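Local coordinates for protein titin heart isoform N2-B (Homo sapiens, PDB 2BK8) that is a giant structural protein of muscle, represented here by an immunoglobulin-like domain of the M-band that probably serves as a structural module of the sarcomere, at residues T72-V77 with E83-A88; R41-E44 with K48-I51; E26-S31 with Y53-A58; E50-Y53 with A58-Y61. All coordinates share one frame; numbering follows the deposited sequence.

Contact 1. Residues T72-V77 with E83-A88; sequences TYRCKV and EDSSYA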
loop_
_atom_site.group_PDB
_atom_site.type_symbol
_atom_site.label_atom_id
_atom_site.label_comp_id
_atom_site.label_asym_id
_atom_site.label_seq_id
_atom_site.Cartn_x
_atom_site.Cartn_y
_atom_site.Cartn_z
ATOM N N THR A 72 9.168 3.461 2.492
ATOM C CA THR A 72 8.718 2.498 1.488
ATOM C C THR A 72 7.462 1.743 1.928
ATOM O O THR A 72 7.429 1.218 3.052
ATOM C CB THR A 72 9.836 1.490 1.172
ATOM O OG1 THR A 72 11.021 2.189 0.755
ATOM C CG2 THR A 72 9.395 0.554 0.069
ATOM N N TYR A 73 6.458 1.677 1.035
ATOM C CA TYR A 73 5.177 0.981 1.303
ATOM C C TYR A 73 5.080 -0.236 0.366
ATOM O O TYR A 73 5.443 -0.126 -0.811
ATOM C CB TYR A 73 3.983 1.951 1.117
ATOM C CG TYR A 73 3.927 2.999 2.215
ATOM C CD1 TYR A 73 3.023 2.882 3.261
ATOM C CD2 TYR A 73 4.840 4.061 2.232
ATOM C CE1 TYR A 73 3.018 3.819 4.326
ATOM C CE2 TYR A 73 4.835 5.009 3.279
ATOM C CZ TYR A 73 3.930 4.875 4.313
ATOM O OH TYR A 73 3.949 5.838 5.327
ATOM N N ARG A 74 4.656 -1.391 0.893
ATOM C CA ARG A 74 4.542 -2.653 0.123
ATOM C C ARG A 74 3.099 -3.132 0.154
ATOM O O ARG A 74 2.462 -3.126 1.204
ATOM C CB ARG A 74 5.438 -3.747 0.727
ATOM C CG ARG A 74 5.299 -5.185 0.153
ATOM C CD ARG A 74 6.215 -6.144 0.947
ATOM N NE ARG A 74 6.279 -7.505 0.421
ATOM C CZ ARG A 74 7.169 -8.421 0.810
ATOM N NH1 ARG A 74 8.095 -8.126 1.721
ATOM N NH2 ARG A 74 7.165 -9.630 0.276
ATOM N N CYS A 75 2.580 -3.533 -1.006
ATOM C CA CYS A 75 1.289 -4.251 -1.089
ATOM C C CYS A 75 1.622 -5.706 -1.375
ATOM O O CYS A 75 2.176 -6.034 -2.451
ATOM C CB CYS A 75 0.426 -3.695 -2.229
ATOM S SG CYS A 75 -1.193 -4.521 -2.433
ATOM N N LYS A 76 1.337 -6.573 -0.402
ATOM C CA LYS A 76 1.572 -8.027 -0.545
ATOM C C LYS A 76 0.287 -8.817 -0.840
ATOM O O LYS A 76 -0.688 -8.786 -0.081
ATOM C CB LYS A 76 2.315 -8.618 0.695
ATOM C CG LYS A 76 2.642 -10.114 0.554
ATOM C CD LYS A 76 3.352 -10.621 1.812
ATOM C CE LYS A 76 3.547 -12.125 1.768
ATOM N NZ LYS A 76 4.779 -12.575 2.499
ATOM N N VAL A 77 0.309 -9.574 -1.939
ATOM C CA VAL A 77 -0.869 -10.319 -2.394
ATOM C C VAL A 77 -0.617 -11.817 -2.369
ATOM O O VAL A 77 0.392 -12.281 -2.880
ATOM C CB VAL A 77 -1.345 -9.833 -3.788
ATOM C CG1 VAL A 77 -2.754 -10.187 -3.956
ATOM C CG2 VAL A 77 -1.265 -8.269 -3.844
ATOM N N GLU A 83 2.218 -15.930 -4.569
ATOM C CA GLU A 83 2.189 -14.556 -4.067
ATOM C C GLU A 83 2.951 -13.606 -4.999
ATOM O O GLU A 83 3.685 -14.072 -5.894
ATOM C CB GLU A 83 2.731 -14.510 -2.636
ATOM C CG GLU A 83 4.239 -14.627 -2.465
ATOM C CD GLU A 83 4.664 -14.404 -1.014
ATOM O OE1 GLU A 83 4.324 -15.246 -0.149
ATOM O OE2 GLU A 83 5.331 -13.384 -0.742
ATOM N N ASP A 84 2.708 -12.303 -4.835
ATOM C CA ASP A 84 3.435 -11.212 -5.509
ATOM C C ASP A 84 3.357 -9.956 -4.622
ATOM O O ASP A 84 2.455 -9.831 -3.772
ATOM C CB ASP A 84 2.809 -10.932 -6.891
ATOM C CG ASP A 84 3.725 -10.098 -7.841
ATOM O OD1 ASP A 84 4.918 -9.844 -7.556
ATOM O OD2 ASP A 84 3.241 -9.738 -8.935
ATOM N N SER A 85 4.295 -9.029 -4.816
ATOM C CA SER A 85 4.268 -7.737 -4.084
ATOM C C SER A 85 4.651 -6.590 -5.026
ATOM O O SER A 85 5.426 -6.799 -5.994
ATOM C CB SER A 85 5.290 -7.764 -2.933
ATOM O OG SER A 85 4.985 -8.729 -1.933
ATOM N N SER A 86 4.194 -5.377 -4.672
ATOM C CA SER A 86 4.499 -4.154 -5.413
ATOM C C SER A 86 4.851 -3.085 -4.367
ATOM O O SER A 86 4.385 -3.190 -3.238
ATOM C CB SER A 86 3.300 -3.780 -6.311
ATOM O OG SER A 86 3.190 -4.707 -7.410
ATOM N N TYR A 87 5.709 -2.128 -4.744
ATOM C CA TYR A 87 6.317 -1.169 -3.794
ATOM C C TYR A 87 6.192 0.280 -4.293
ATOM O O TYR A 87 6.160 0.510 -5.500
ATOM C CB TYR A 87 7.802 -1.530 -3.608
ATOM C CG TYR A 87 8.058 -2.898 -3.006
ATOM C CD1 TYR A 87 8.220 -3.062 -1.641
ATOM C CD2 TYR A 87 8.164 -4.034 -3.818
ATOM C CE1 TYR A 87 8.465 -4.322 -1.080
ATOM C CE2 TYR A 87 8.417 -5.309 -3.264
ATOM C CZ TYR A 87 8.561 -5.434 -1.887
ATOM O OH TYR A 87 8.814 -6.650 -1.288
ATOM N N ALA A 88 6.121 1.257 -3.368
ATOM C CA ALA A 88 6.225 2.674 -3.744
ATOM C C ALA A 88 6.677 3.522 -2.548
ATOM O O ALA A 88 6.622 3.049 -1.414
ATOM C CB ALA A 88 4.877 3.173 -4.302
HETATM O O HOH W 1 5.702 -11.111 -2.206
HETATM O O HOH W 2 4.924 -15.287 2.343
#

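Contact 2. Residues R41-E44 with K48-I51; sequences RQLE and KYEI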
loop_
_atom_site.group_PDB
_atom_site.type_symbol
_atom_site.label_atom_id
_atom_site.label_comp_id
_atom_site.label_asym_id
_atom_site.label_seq_id
_atom_site.Cartn_x
_atom_site.Cartn_y
_atom_site.Cartn_z
ATOM N N ARG A 41 6.798 -2.775 9.284
ATOM C CA ARG A 41 5.548 -2.796 10.069
ATOM C C ARG A 41 4.326 -3.241 9.263
ATOM O O ARG A 41 4.028 -2.656 8.204
ATOM C CB ARG A 41 5.292 -1.397 10.645
ATOM C CG ARG A 41 6.313 -0.956 11.675
ATOM C CD ARG A 41 6.026 0.417 12.275
ATOM N NE ARG A 41 7.050 0.692 13.286
ATOM C CZ ARG A 41 7.557 1.885 13.577
ATOM N NH1 ARG A 41 7.125 2.960 12.956
ATOM N NH2 ARG A 41 8.504 1.988 14.502
ATOM N N GLN A 42 3.597 -4.233 9.792
ATOM C CA GLN A 42 2.350 -4.694 9.157
ATOM C C GLN A 42 1.224 -3.704 9.494
ATOM O O GLN A 42 1.069 -3.318 10.680
ATOM C CB GLN A 42 2.004 -6.077 9.708
ATOM C CG GLN A 42 0.789 -6.728 9.053
ATOM C CD GLN A 42 0.522 -8.118 9.599
ATOM O OE1 GLN A 42 1.436 -8.826 10.059
ATOM N NE2 GLN A 42 -0.743 -8.526 9.562
ATOM N N LEU A 43 0.447 -3.314 8.475
ATOM C CA LEU A 43 -0.627 -2.301 8.643
ATOM C C LEU A 43 -2.005 -2.919 8.839
ATOM O O LEU A 43 -2.272 -4.009 8.348
ATOM C CB LEU A 43 -0.679 -1.311 7.457
ATOM C CG LEU A 43 0.647 -0.654 7.051
ATOM C CD1 LEU A 43 0.488 0.456 6.016
ATOM C CD2 LEU A 43 1.338 -0.146 8.350
ATOM N N GLU A 44 -2.869 -2.218 9.584
ATOM C CA GLU A 44 -4.278 -2.581 9.701
ATOM C C GLU A 44 -5.144 -1.323 9.775
ATOM O O GLU A 44 -4.637 -0.246 10.079
ATOM C CB GLU A 44 -4.512 -3.453 10.941
ATOM C CG GLU A 44 -4.204 -2.761 12.252
ATOM C CD GLU A 44 -4.446 -3.637 13.475
ATOM O OE1 GLU A 44 -4.940 -4.773 13.325
ATOM O OE2 GLU A 44 -4.143 -3.171 14.597
ATOM N N LYS A 48 -5.242 5.781 11.831
ATOM C CA LYS A 48 -4.170 6.208 10.921
ATOM C C LYS A 48 -4.304 5.751 9.454
ATOM O O LYS A 48 -3.931 6.520 8.550
ATOM C CB LYS A 48 -2.816 5.764 11.491
ATOM C CG LYS A 48 -1.586 6.108 10.664
ATOM C CD LYS A 48 -1.217 7.586 10.763
ATOM C CE LYS A 48 0.043 7.931 9.963
ATOM N NZ LYS A 48 0.416 9.388 10.186
ATOM N N TYR A 49 -4.752 4.502 9.218
ATOM C CA TYR A 49 -4.817 3.893 7.862
ATOM C C TYR A 49 -6.231 3.451 7.450
ATOM O O TYR A 49 -6.935 2.819 8.246
ATOM C CB TYR A 49 -3.874 2.666 7.735
ATOM C CG TYR A 49 -2.450 2.943 8.134
ATOM C CD1 TYR A 49 -1.626 3.742 7.344
ATOM C CD2 TYR A 49 -1.917 2.398 9.306
ATOM C CE1 TYR A 49 -0.294 3.999 7.717
ATOM C CE2 TYR A 49 -0.589 2.656 9.686
ATOM C CZ TYR A 49 0.199 3.463 8.899
ATOM O OH TYR A 49 1.513 3.707 9.245
ATOM N N GLU A 50 -6.624 3.756 6.203
ATOM C CA GLU A 50 -7.933 3.352 5.675
ATOM C C GLU A 50 -7.614 2.388 4.526
ATOM O O GLU A 50 -7.056 2.807 3.512
ATOM C CB GLU A 50 -8.774 4.560 5.186
ATOM C CG GLU A 50 -10.216 4.246 4.825
ATOM C CD GLU A 50 -10.942 5.374 4.034
ATOM O OE1 GLU A 50 -10.572 6.557 4.144
ATOM O OE2 GLU A 50 -11.899 5.059 3.285
ATOM N N ILE A 51 -7.919 1.101 4.735
ATOM C CA ILE A 51 -7.475 0.035 3.830
ATOM C C ILE A 51 -8.693 -0.722 3.350
ATOM O O ILE A 51 -9.534 -1.168 4.150
ATOM C CB ILE A 51 -6.506 -0.956 4.527
ATOM C CG1 ILE A 51 -5.253 -0.231 5.045
ATOM C CG2 ILE A 51 -6.068 -2.087 3.563
ATOM C CD1 ILE A 51 -4.378 -1.097 5.983
#

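Contact 3. Residues E26-S31 with Y53-A58; sequences ENYDQS and YEDGVA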
loop_
_atom_site.group_PDB
_atom_site.type_symbol
_atom_site.label_atom_id
_atom_site.label_comp_id
_atom_site.label_asym_id
_atom_site.label_seq_id
_atom_site.Cartn_x
_atom_site.Cartn_y
_atom_site.Cartn_z
ATOM N N GLU A 26 -4.031 -8.573 -11.237
ATOM C CA GLU A 26 -4.443 -9.445 -12.342
ATOM C C GLU A 26 -4.636 -10.863 -11.815
ATOM O O GLU A 26 -3.837 -11.345 -11.001
ATOM C CB GLU A 26 -3.408 -9.399 -13.458
ATOM C CG GLU A 26 -3.111 -8.039 -14.103
ATOM C CD GLU A 26 -4.346 -7.271 -14.625
ATOM O OE1 GLU A 26 -5.164 -7.847 -15.377
ATOM O OE2 GLU A 26 -4.460 -6.059 -14.316
ATOM N N ASN A 27 -5.685 -11.532 -12.306
ATOM C CA ASN A 27 -6.019 -12.933 -11.981
ATOM C C ASN A 27 -6.217 -13.217 -10.484
ATOM O O ASN A 27 -5.821 -14.272 -9.962
ATOM C CB ASN A 27 -5.037 -13.932 -12.627
ATOM C CG ASN A 27 -4.800 -13.668 -14.110
ATOM O OD1 ASN A 27 -5.615 -14.038 -14.957
ATOM N ND2 ASN A 27 -3.647 -13.076 -14.432
ATOM N N TYR A 28 -6.810 -12.235 -9.800
ATOM C CA TYR A 28 -7.381 -12.430 -8.470
ATOM C C TYR A 28 -8.521 -13.469 -8.483
ATOM O O TYR A 28 -9.174 -13.699 -9.520
ATOM C CB TYR A 28 -7.866 -11.084 -7.914
ATOM C CG TYR A 28 -8.958 -10.435 -8.739
ATOM C CD1 TYR A 28 -10.302 -10.712 -8.493
ATOM C CD2 TYR A 28 -8.647 -9.569 -9.791
ATOM C CE1 TYR A 28 -11.302 -10.132 -9.268
ATOM C CE2 TYR A 28 -9.636 -8.972 -10.547
ATOM C CZ TYR A 28 -10.954 -9.251 -10.293
ATOM O OH TYR A 28 -11.948 -8.675 -11.058
ATOM N N ASP A 29 -8.747 -14.109 -7.338
ATOM C CA ASP A 29 -9.882 -15.025 -7.166
ATOM C C ASP A 29 -10.404 -15.029 -5.714
ATOM O O ASP A 29 -10.038 -14.147 -4.916
ATOM C CB ASP A 29 -9.552 -16.441 -7.682
ATOM C CG ASP A 29 -8.483 -17.157 -6.854
ATOM O OD1 ASP A 29 -8.156 -16.735 -5.728
ATOM O OD2 ASP A 29 -7.984 -18.194 -7.339
ATOM N N GLN A 30 -11.245 -16.013 -5.386
ATOM C CA GLN A 30 -11.873 -16.094 -4.062
ATOM C C GLN A 30 -10.894 -16.334 -2.920
ATOM O O GLN A 30 -11.256 -16.125 -1.761
ATOM C CB GLN A 30 -13.024 -17.131 -4.020
ATOM C CG GLN A 30 -12.619 -18.614 -4.157
ATOM C CD GLN A 30 -12.249 -19.288 -2.827
ATOM O OE1 GLN A 30 -12.920 -19.109 -1.809
ATOM N NE2 GLN A 30 -11.185 -20.081 -2.847
ATOM N N SER A 31 -9.676 -16.783 -3.226
ATOM C CA SER A 31 -8.680 -17.005 -2.169
ATOM C C SER A 31 -7.697 -15.831 -1.953
ATOM O O SER A 31 -6.890 -15.844 -1.010
ATOM C CB SER A 31 -7.936 -18.339 -2.384
ATOM O OG SER A 31 -6.906 -18.207 -3.345
ATOM N N TYR A 53 -10.009 -3.699 0.123
ATOM C CA TYR A 53 -9.746 -4.573 -1.038
ATOM C C TYR A 53 -11.038 -5.180 -1.549
ATOM O O TYR A 53 -11.764 -5.812 -0.779
ATOM C CB TYR A 53 -8.727 -5.695 -0.749
ATOM C CG TYR A 53 -8.694 -6.676 -1.907
ATOM C CD1 TYR A 53 -8.069 -6.339 -3.114
ATOM C CD2 TYR A 53 -9.356 -7.903 -1.823
ATOM C CE1 TYR A 53 -8.094 -7.228 -4.227
ATOM C CE2 TYR A 53 -9.396 -8.780 -2.910
ATOM C CZ TYR A 53 -8.764 -8.435 -4.109
ATOM O OH TYR A 53 -8.802 -9.323 -5.169
ATOM N N GLU A 54 -11.319 -4.997 -2.847
ATOM C CA GLU A 54 -12.512 -5.577 -3.506
ATOM C C GLU A 54 -12.240 -5.711 -4.997
ATOM O O GLU A 54 -11.691 -4.771 -5.597
ATOM C CB GLU A 54 -13.754 -4.683 -3.337
ATOM C CG GLU A 54 -13.861 -3.994 -1.982
ATOM C CD GLU A 54 -15.177 -3.308 -1.736
ATOM O OE1 GLU A 54 -16.156 -3.604 -2.463
ATOM O OE2 GLU A 54 -15.247 -2.492 -0.780
ATOM N N ASP A 55 -12.610 -6.862 -5.587
ATOM C CA ASP A 55 -12.679 -7.015 -7.036
ATOM C C ASP A 55 -11.362 -6.607 -7.729
ATOM O O ASP A 55 -11.374 -5.887 -8.736
ATOM C CB ASP A 55 -13.879 -6.210 -7.559
ATOM C CG ASP A 55 -14.232 -6.512 -9.004
ATOM O OD1 ASP A 55 -14.109 -7.666 -9.474
ATOM O OD2 ASP A 55 -14.690 -5.582 -9.687
ATOM N N GLY A 56 -10.236 -7.064 -7.174
ATOM C CA GLY A 56 -8.901 -6.802 -7.746
ATOM C C GLY A 56 -8.287 -5.434 -7.575
ATOM O O GLY A 56 -7.237 -5.117 -8.163
ATOM N N VAL A 57 -8.955 -4.587 -6.808
ATOM C CA VAL A 57 -8.392 -3.261 -6.486
ATOM C C VAL A 57 -8.091 -3.095 -4.991
ATOM O O VAL A 57 -9.018 -3.074 -4.142
ATOM C CB VAL A 57 -9.303 -2.127 -7.016
ATOM C CG1 VAL A 57 -8.641 -0.735 -6.832
ATOM C CG2 VAL A 57 -9.650 -2.367 -8.500
ATOM N N ALA A 58 -6.798 -2.977 -4.674
ATOM C CA ALA A 58 -6.326 -2.652 -3.308
ATOM C C ALA A 58 -6.015 -1.162 -3.139
ATOM O O ALA A 58 -5.273 -0.559 -3.931
ATOM C CB ALA A 58 -5.088 -3.497 -2.953
HETATM O O HOH W 3 -10.537 -11.365 -4.885
#

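Contact 4. Residues E50-Y53 with A58-Y61; sequences EITY and AILY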
loop_
_atom_site.group_PDB
_atom_site.type_symbol
_atom_site.label_atom_id
_atom_site.label_comp_id
_atom_site.label_asym_id
_atom_site.label_seq_id
_atom_site.Cartn_x
_atom_site.Cartn_y
_atom_site.Cartn_z
ATOM N N GLU A 50 -6.624 3.756 6.203
ATOM C CA GLU A 50 -7.933 3.352 5.675
ATOM C C GLU A 50 -7.614 2.388 4.526
ATOM O O GLU A 50 -7.056 2.807 3.512
ATOM C CB GLU A 50 -8.774 4.560 5.186
ATOM C CG GLU A 50 -10.216 4.246 4.825
ATOM C CD GLU A 50 -10.942 5.374 4.034
ATOM O OE1 GLU A 50 -10.572 6.557 4.144
ATOM O OE2 GLU A 50 -11.899 5.059 3.285
ATOM N N ILE A 51 -7.919 1.101 4.735
ATOM C CA ILE A 51 -7.475 0.035 3.830
ATOM C C ILE A 51 -8.693 -0.722 3.350
ATOM O O ILE A 51 -9.534 -1.168 4.150
ATOM C CB ILE A 51 -6.506 -0.956 4.527
ATOM C CG1 ILE A 51 -5.253 -0.231 5.045
ATOM C CG2 ILE A 51 -6.068 -2.087 3.563
ATOM C CD1 ILE A 51 -4.378 -1.097 5.983
ATOM N N THR A 52 -8.771 -0.879 2.025
ATOM C CA THR A 52 -9.860 -1.645 1.418
ATOM C C THR A 52 -9.326 -2.576 0.311
ATOM O O THR A 52 -8.316 -2.286 -0.337
ATOM C CB THR A 52 -10.980 -0.733 0.843
ATOM O OG1 THR A 52 -10.396 0.197 -0.081
ATOM C CG2 THR A 52 -11.695 0.070 1.973
ATOM N N TYR A 53 -10.009 -3.699 0.123
ATOM C CA TYR A 53 -9.746 -4.573 -1.038
ATOM C C TYR A 53 -11.038 -5.180 -1.549
ATOM O O TYR A 53 -11.764 -5.812 -0.779
ATOM C CB TYR A 53 -8.727 -5.695 -0.749
ATOM C CG TYR A 53 -8.694 -6.676 -1.907
ATOM C CD1 TYR A 53 -8.069 -6.339 -3.114
ATOM C CD2 TYR A 53 -9.356 -7.903 -1.823
ATOM C CE1 TYR A 53 -8.094 -7.228 -4.227
ATOM C CE2 TYR A 53 -9.396 -8.780 -2.910
ATOM C CZ TYR A 53 -8.764 -8.435 -4.109
ATOM O OH TYR A 53 -8.802 -9.323 -5.169
ATOM N N ALA A 58 -6.798 -2.977 -4.674
ATOM C CA ALA A 58 -6.326 -2.652 -3.308
ATOM C C ALA A 58 -6.015 -1.162 -3.139
ATOM O O ALA A 58 -5.273 -0.559 -3.931
ATOM C CB ALA A 58 -5.088 -3.497 -2.953
ATOM N N ILE A 59 -6.545 -0.562 -2.072
ATOM C CA ILE A 59 -6.349 0.866 -1.808
ATOM C C ILE A 59 -5.914 1.112 -0.356
ATOM O O ILE A 59 -6.567 0.650 0.597
ATOM C CB ILE A 59 -7.629 1.714 -2.148
ATOM C CG1 ILE A 59 -8.106 1.481 -3.586
ATOM C CG2 ILE A 59 -7.409 3.191 -1.817
ATOM C CD1 ILE A 59 -9.406 2.261 -3.956
ATOM N N LEU A 60 -4.780 1.785 -0.205
ATOM C CA LEU A 60 -4.284 2.254 1.088
ATOM C C LEU A 60 -4.327 3.778 1.158
ATOM O O LEU A 60 -3.712 4.471 0.361
ATOM C CB LEU A 60 -2.836 1.761 1.367
ATOM C CG LEU A 60 -2.148 2.447 2.572
ATOM C CD1 LEU A 60 -2.768 2.024 3.925
ATOM C CD2 LEU A 60 -0.629 2.144 2.562
ATOM N N TYR A 61 -5.052 4.304 2.137
ATOM C CA TYR A 61 -5.049 5.739 2.422
ATOM C C TYR A 61 -4.333 6.009 3.739
ATOM O O TYR A 61 -4.717 5.469 4.781
ATOM C CB TYR A 61 -6.468 6.277 2.487
ATOM C CG TYR A 61 -6.980 6.826 1.183
ATOM C CD1 TYR A 61 -7.369 5.968 0.170
ATOM C CD2 TYR A 61 -7.075 8.194 0.963
ATOM C CE1 TYR A 61 -7.849 6.451 -1.033
ATOM C CE2 TYR A 61 -7.549 8.698 -0.250
ATOM C CZ TYR A 61 -7.926 7.812 -1.248
ATOM O OH TYR A 61 -8.438 8.255 -2.459
HETATM O O HOH W 4 -9.096 2.510 1.363
#

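Contact 1. Residues T72-V77 with E83-A88
Arg74 and Tyr87 face each other as a non-hydrogen-bonded pair of the antiparallel hairpin 72-77/83-88, their side chains running side by side in the same direction. CG of Arg74 stands anti to its own amide (chi1 172°) and the chain stays extended to NE, which carries it along the tyrosine; CG of Arg74 lies 3.5 Å from CE1 of Tyr87. The phenol OH sits over one face of the guanidinium, whose plane is turned 44° from the ring. In that plane, NE of Arg74 donates to OG of Ser85 at 3.0 Å, and a water joins NH2 of Arg74 to Ser85 OG and to Glu83 OE2. Were Arg74 an alanine, Ser85 OG would probably lose this donor and the Tyr87 ring the chain alongside it. Lys76 NZ forms a salt bridge with Glu83 OE2 (3.4 Å), and a second water spans Lys76 NZ and Glu83 OE1. On the reverse side, Tyr73, Cys75, Val77 and Ala88 turn into the sandwich, Cys75 touching Cys23, while Asp84 and Ser86 bond to Ser5. Six backbone bonds join the strands. The chemistry divides by face: charged groups and waters outside, and inside apolar packing mixed with polar groups satisfied by Ser5 and Asp69.

Contact 2. Residues R41-E44 with K48-I51
Leu43 and Tyr49 meet at about a right angle, and apolar packing makes up the contact, with no hydrogen bond between 41-44 and 48-51. The CH-pi component comes from CD1 of Leu43, which stands over the Tyr49 ring 4.0 Å from its centroid and only 11° off the normal. The other methyl, CD2, lies over the same face but nearer the hydroxyl end, 3.7 Å from CE2 of Tyr49. A chi1 of -53° in Tyr49, with CG anti to the carbonyl carbon, lays the ring against this leucine; CG of Lys48 covers the opposite face, so the aromatic group is held between two aliphatic ones. One aliphatic contact follows, CD1 of Ile51 lying 4.0 Å from CB of Leu43; the same methyl packs against backbone, 3.9 Å from the carbonyl carbon of Glu44. The single polar approach is that of Glu44 O, near the ring plane at the edge of Tyr49. With an alanine at Tyr49, both methyls of Leu43 would probably lose their aromatic support and the CG of Lys48 its flat partner. Leu43 and Ile51 also touch Leu60 of strand 57-62, placing the contact where the connection from strand 41-42 crosses to strand 49-54 between the two sheets.

Contact 3. Residues E26-S31 with Y53-A58
A type I' beta turn from Glu54 to Val57 closes the hairpin of strands 49-54 and 57-62, and the loop between strands 19-26 and 33-38 packs on it through Tyr28, at one end of the immunoglobulin sandwich. The Tyr28 ring lies flat on the turn backbone. CA of Gly56 stands over its face in a CH-pi contact, 3.7 Å from the centroid, with the amide nitrogen of the same residue also above the ring and the carbonyl carbon of Asp55 nearer its rim. With CG of Tyr28 set between its backbone N and carbonyl carbon (chi1 62°), the ring swings across to this position. Gly56 has a positive phi, and a CB there would run into CE2 of Tyr28, so the absent side chain is what lets the ring come so close. At the far end, OH of Tyr28 gives a weak hydrogen bond to OD1 of Asp55 at 2.9 Å, the carboxylate turned almost perpendicular to the ring. From the strand side comes Tyr53, whose OH is 3.4 Å from CB of Tyr28 and weakly accepts from the Gly56 amide. A water bridges this hydroxyl, 2.7 Å away, to Asp29 O, while Asp29 OD1 takes the Ser31 amide in an Asx turn. Loop and turn are therefore joined by ring-on-backbone packing, supplemented by one weak direct bond and a water bridge.

Contact 4. Residues E50-Y53 with A58-Y61
Ile51 and Leu60 are brought side by side by unlike first torsions: CG1 of Ile51 lies anti to the carbonyl carbon (chi1 -60°), whereas CG of Leu60 lies anti to the backbone N (chi1 168°). The two chains point the same way off the sheet, and CG1 of Ile51 comes within 3.5 Å of CD1 of Leu60. Further along the same face, CD1 of Tyr53 packs 4.1 Å from CB of Ala58, and the Ala58 amide nitrogen lies at the edge of the tyrosine ring. These strands form an antiparallel hairpin within one sheet of the immunoglobulin sandwich, 49-54 being outermost and 57-62 lying between it and strand 19-26. The face with Ile51, Leu60 and Ala58 looks inward, where all three touch Trp36 on strand 33-38 of the other sheet. Glu50 with Tyr61 and Thr52 with Ile59 are the hydrogen-bonded pairs, each joined by two backbone bonds; Thr52 N reaches Ile59 O at 3.0 Å, and Glu50 N reaches Tyr61 O at 2.9 Å. Their side chains lie on the outer face. There CB of Glu50 meets CB of Tyr61 at 3.9 Å, and OG1 of Thr52 runs alongside CB of Ile59 at 3.8 Å. A water 3.0 Å from Thr52 OG1 donates to Ile59 O, giving that carbonyl a second donor beside the Thr52 amide.

In the fold
Contact 4 lies within the hairpin of strands 49-54 and 57-62, with contacts 2 and 3 flanking it, where segments 41-44 and 26-31 meet that hairpin from outside. Contact 4 shares Glu50 and Ile51 with contact 2, their centres 8 Å apart, and Tyr53 and Ala58 with contact 3, at 12 Å. Contacts 2 and 3 lie about 18 Å apart, centre to centre, toward different ends of the hairpin. Contact 1 belongs to the other sheet, and its inner face meets contact 4 across the sandwich: Tyr73 CD1 is 3.8 Å from Leu60 CD2, and Cys75 SG is 4.1 Å from Ala58 CB. Leu43 CD1 of contact 2 lies 4.0 Å from CD2 of Leu60, so this leucine touches residues of contacts 1 and 2.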